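Local coordinates for protein arginine kinase (Anthopleura japonica, PDB 4RF6) that catalyses the reversible transfer of the ATP gamma-phosphate to L-arginine, giving phosphoarginine and ADP, as a double-domain phosphagen kinase, at residues S129-S137 against I246-V257. Sequence-based numbering, arbitrary orientation.
Sequences STRIRVARS and IGSVFSRLCRAV
Strand 129-136 and helix 246-257 run nearly parallel, their axes 27° apart and 8.4 Å at closest approach. No hydrogen bond joins them; the contact is mostly between apolar side chains. Ile-132 is its centre. Its CG2 meets Leu-253 CD2 at 3.6 Å, while its CG1 lies 3.8 Å from Val-249 CG1. The extended side chain (chi2 180°) carries CD1 on to Ile-246 CG1 at 3.7 Å and to the CB of Phe-250. The side chains of Ile-132 and Ile-246 cross at about a right angle. The two branches of Thr-130 part ways: CG2 packs 3.7 Å from Ile-246 CB, and OG1 is hydrogen-bonded to Gly-243 O. Strand 129-136 is an inner strand of the antiparallel sheet in the C-terminal catalytic domain of the first phosphagen kinase repeat, and the helix packs on one face of that sheet. Thr-130, Ile-132, Val-134 and Arg-136, every second residue, point to the helix. Arg-131 and Arg-133 point away from it. Residues 129-133 are predicted to bind ATP. Further along, Val-134 and Leu-253 meet tip to tip, and Val-134 CG2 lies 4.0 Å from Val-257 CG2. Arg-136 passes its NE by Val-257 CG1 at 4.2 Å. Arg-136 is buried, and its charge is met: Arg-136 NH1 bonds to Ala-135 O at 2.9 Å and also to Thr-284 O, and NH2 forms a salt bridge with Glu-344. Val-348 of helix 344-370 touches Ile-132, Ile-246 and Phe-250.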
loop_
_atom_site.group_PDB
_atom_site.type_symbol
_atom_site.label_atom_id
_atom_site.label_comp_id
_atom_site.label_asym_id
_atom_site.label_seq_id
_atom_site.Cartn_x
_atom_site.Cartn_y
_atom_site.Cartn_z
ATOM N N SER A 129 3.834 -1.609 6.198
ATOM C CA SER A 129 3.514 -2.944 5.709
ATOM C C SER A 129 4.039 -4.033 6.633
ATOM O O SER A 129 4.981 -3.818 7.395
ATOM C CB SER A 129 4.069 -3.142 4.294
ATOM O OG SER A 129 5.481 -3.006 4.280
ATOM N N THR A 130 3.420 -5.207 6.541
ATOM C CA THR A 130 3.743 -6.337 7.396
ATOM C C THR A 130 3.764 -7.600 6.535
ATOM O O THR A 130 2.908 -7.770 5.658
ATOM C CB THR A 130 2.705 -6.472 8.524
ATOM O OG1 THR A 130 2.763 -5.312 9.368
ATOM C CG2 THR A 130 2.969 -7.716 9.366
ATOM N N ARG A 131 4.742 -8.469 6.774
ATOM C CA ARG A 131 4.947 -9.650 5.937
ATOM C C ARG A 131 5.507 -10.792 6.774
ATOM O O ARG A 131 6.435 -10.591 7.562
ATOM C CB ARG A 131 5.923 -9.313 4.797
ATOM C CG ARG A 131 6.224 -10.447 3.826
ATOM C CD ARG A 131 7.213 -9.972 2.758
ATOM N NE ARG A 131 7.552 -11.004 1.776
ATOM C CZ ARG A 131 8.529 -11.900 1.920
ATOM N NH1 ARG A 131 8.756 -12.785 0.963
ATOM N NH2 ARG A 131 9.276 -11.922 3.016
ATOM N N ILE A 132 4.933 -11.983 6.627
ATOM C CA ILE A 132 5.480 -13.166 7.280
ATOM C C ILE A 132 5.579 -14.309 6.276
ATOM O O ILE A 132 4.614 -14.631 5.573
ATOM C CB ILE A 132 4.662 -13.606 8.515
ATOM C CG1 ILE A 132 4.441 -12.428 9.468
ATOM C CG2 ILE A 132 5.376 -14.739 9.241
ATOM C CD1 ILE A 132 3.632 -12.774 10.710
ATOM N N ARG A 133 6.761 -14.904 6.209
ATOM C CA ARG A 133 7.048 -15.973 5.263
ATOM C C ARG A 133 7.602 -17.179 6.004
ATOM O O ARG A 133 8.372 -17.022 6.941
ATOM C CB ARG A 133 8.082 -15.485 4.253
ATOM C CG ARG A 133 8.640 -16.556 3.335
ATOM C CD ARG A 133 10.153 -16.437 3.243
ATOM N NE ARG A 133 10.843 -17.454 4.035
ATOM C CZ ARG A 133 12.120 -17.383 4.400
ATOM N NH1 ARG A 133 12.658 -18.361 5.115
ATOM N NH2 ARG A 133 12.857 -16.335 4.061
ATOM N N VAL A 134 7.196 -18.380 5.591
ATOM C CA VAL A 134 7.778 -19.611 6.118
ATOM C C VAL A 134 8.093 -20.569 4.974
ATOM O O VAL A 134 7.386 -20.610 3.964
ATOM C CB VAL A 134 6.874 -20.324 7.154
ATOM C CG1 VAL A 134 6.814 -19.534 8.457
ATOM C CG2 VAL A 134 5.479 -20.547 6.584
ATOM N N ALA A 135 9.174 -21.322 5.139
ATOM C CA ALA A 135 9.544 -22.368 4.196
ATOM C C ALA A 135 9.160 -23.711 4.802
ATOM O O ALA A 135 9.353 -23.926 5.998
ATOM C CB ALA A 135 11.030 -22.325 3.928
ATOM N N ARG A 136 8.611 -24.606 3.986
ATOM C CA ARG A 136 8.220 -25.932 4.458
ATOM C C ARG A 136 8.506 -26.964 3.370
ATOM O O ARG A 136 8.538 -26.633 2.186
ATOM C CB ARG A 136 6.728 -25.965 4.823
ATOM C CG ARG A 136 6.306 -25.093 6.019
ATOM C CD ARG A 136 6.823 -25.664 7.333
ATOM N NE ARG A 136 6.315 -24.930 8.492
ATOM C CZ ARG A 136 6.941 -23.902 9.057
ATOM N NH1 ARG A 136 8.102 -23.478 8.568
ATOM N NH2 ARG A 136 6.410 -23.298 10.112
ATOM N N SER A 137 8.720 -28.211 3.775
ATOM C CA SER A 137 8.861 -29.305 2.826
ATOM C C SER A 137 7.937 -30.438 3.262
ATOM O O SER A 137 7.749 -30.660 4.462
ATOM C CB SER A 137 10.316 -29.778 2.753
ATOM O OG SER A 137 11.179 -28.734 2.342
ATOM N N ILE A 246 0.017 -7.368 12.279
ATOM C CA ILE A 246 0.776 -8.613 12.223
ATOM C C ILE A 246 -0.007 -9.787 12.822
ATOM O O ILE A 246 0.211 -10.944 12.446
ATOM C CB ILE A 246 2.177 -8.467 12.888
ATOM C CG1 ILE A 246 3.035 -9.709 12.624
ATOM C CG2 ILE A 246 2.057 -8.201 14.376
ATOM C CD1 ILE A 246 4.459 -9.595 13.125
ATOM N N GLY A 247 -0.924 -9.488 13.741
ATOM C CA GLY A 247 -1.781 -10.513 14.316
ATOM C C GLY A 247 -2.636 -11.185 13.257
ATOM O O GLY A 247 -2.698 -12.417 13.164
ATOM N N SER A 248 -3.292 -10.367 12.440
ATOM C CA SER A 248 -4.125 -10.879 11.353
ATOM C C SER A 248 -3.301 -11.597 10.279
ATOM O O SER A 248 -3.740 -12.601 9.717
ATOM C CB SER A 248 -4.936 -9.744 10.731
ATOM O OG SER A 248 -5.547 -10.156 9.525
ATOM N N VAL A 249 -2.110 -11.073 9.996
ATOM C CA VAL A 249 -1.213 -11.670 9.007
ATOM C C VAL A 249 -0.770 -13.076 9.432
ATOM O O VAL A 249 -0.740 -14.003 8.620
ATOM C CB VAL A 249 0.031 -10.794 8.770
ATOM C CG1 VAL A 249 1.092 -11.555 7.974
ATOM C CG2 VAL A 249 -0.337 -9.499 8.059
ATOM N N PHE A 250 -0.421 -13.219 10.706
ATOM C CA PHE A 250 0.041 -14.495 11.234
ATOM C C PHE A 250 -1.108 -15.487 11.354
ATOM O O PHE A 250 -0.928 -16.690 11.142
ATOM C CB PHE A 250 0.722 -14.304 12.590
ATOM C CG PHE A 250 1.411 -15.541 13.102
ATOM C CD1 PHE A 250 2.345 -16.204 12.315
ATOM C CD2 PHE A 250 1.134 -16.033 14.370
ATOM C CE1 PHE A 250 2.984 -17.346 12.779
ATOM C CE2 PHE A 250 1.769 -17.173 14.848
ATOM C CZ PHE A 250 2.698 -17.831 14.050
ATOM N N SER A 251 -2.288 -14.978 11.696
ATOM C CA SER A 251 -3.489 -15.808 11.760
ATOM C C SER A 251 -3.782 -16.446 10.399
ATOM O O SER A 251 -4.002 -17.656 10.306
ATOM C CB SER A 251 -4.688 -14.975 12.230
ATOM O OG SER A 251 -5.883 -15.724 12.184
ATOM N N ARG A 252 -3.780 -15.617 9.356
ATOM C CA ARG A 252 -4.006 -16.067 7.986
ATOM C C ARG A 252 -2.933 -17.070 7.564
ATOM O O ARG A 252 -3.236 -18.097 6.946
ATOM C CB ARG A 252 -4.037 -14.860 7.038
ATOM C CG ARG A 252 -4.253 -15.196 5.566
ATOM C CD ARG A 252 -4.615 -13.956 4.751
ATOM N NE ARG A 252 -3.555 -12.948 4.770
ATOM C CZ ARG A 252 -3.642 -11.771 5.389
ATOM N NH1 ARG A 252 -4.746 -11.437 6.043
ATOM N NH2 ARG A 252 -2.624 -10.923 5.347
ATOM N N LEU A 253 -1.681 -16.779 7.915
ATOM C CA LEU A 253 -0.580 -17.692 7.616
ATOM C C LEU A 253 -0.821 -19.051 8.262
ATOM O O LEU A 253 -0.787 -20.089 7.590
ATOM C CB LEU A 253 0.754 -17.124 8.102
ATOM C CG LEU A 253 1.958 -18.029 7.831
ATOM C CD1 LEU A 253 2.121 -18.259 6.339
ATOM C CD2 LEU A 253 3.239 -17.461 8.428
ATOM N N CYS A 254 -1.072 -19.032 9.569
ATOM C CA CYS A 254 -1.267 -20.260 10.329
ATOM C C CYS A 254 -2.424 -21.095 9.799
ATOM O O CYS A 254 -2.292 -22.310 9.628
ATOM C CB CYS A 254 -1.467 -19.942 11.808
ATOM S SG CYS A 254 0.073 -19.465 12.617
ATOM N N ARG A 255 -3.547 -20.436 9.528
ATOM C CA ARG A 255 -4.723 -21.106 8.976
ATOM C C ARG A 255 -4.365 -21.961 7.760
ATOM O O ARG A 255 -4.757 -23.125 7.670
ATOM C CB ARG A 255 -5.799 -20.081 8.609
ATOM C CG ARG A 255 -7.022 -20.103 9.523
ATOM C CD ARG A 255 -7.551 -18.697 9.777
ATOM N NE ARG A 255 -7.763 -17.967 8.530
ATOM C CZ ARG A 255 -7.658 -16.648 8.409
ATOM N NH1 ARG A 255 -7.343 -15.903 9.460
ATOM N NH2 ARG A 255 -7.861 -16.073 7.234
ATOM N N ALA A 256 -3.594 -21.389 6.840
ATOM C CA ALA A 256 -3.210 -22.104 5.624
ATOM C C ALA A 256 -2.180 -23.201 5.887
ATOM O O ALA A 256 -2.304 -24.312 5.365
ATOM C CB ALA A 256 -2.693 -21.135 4.579
ATOM N N VAL A 257 -1.155 -22.879 6.676
ATOM C CA VAL A 257 -0.055 -23.807 6.923
ATOM C C VAL A 257 -0.518 -25.033 7.712
ATOM O O VAL A 257 -0.156 -26.168 7.390
ATOM C CB VAL A 257 1.123 -23.117 7.648
ATOM C CG1 VAL A 257 2.194 -24.136 8.020
ATOM C CG2 VAL A 257 1.723 -22.013 6.770
#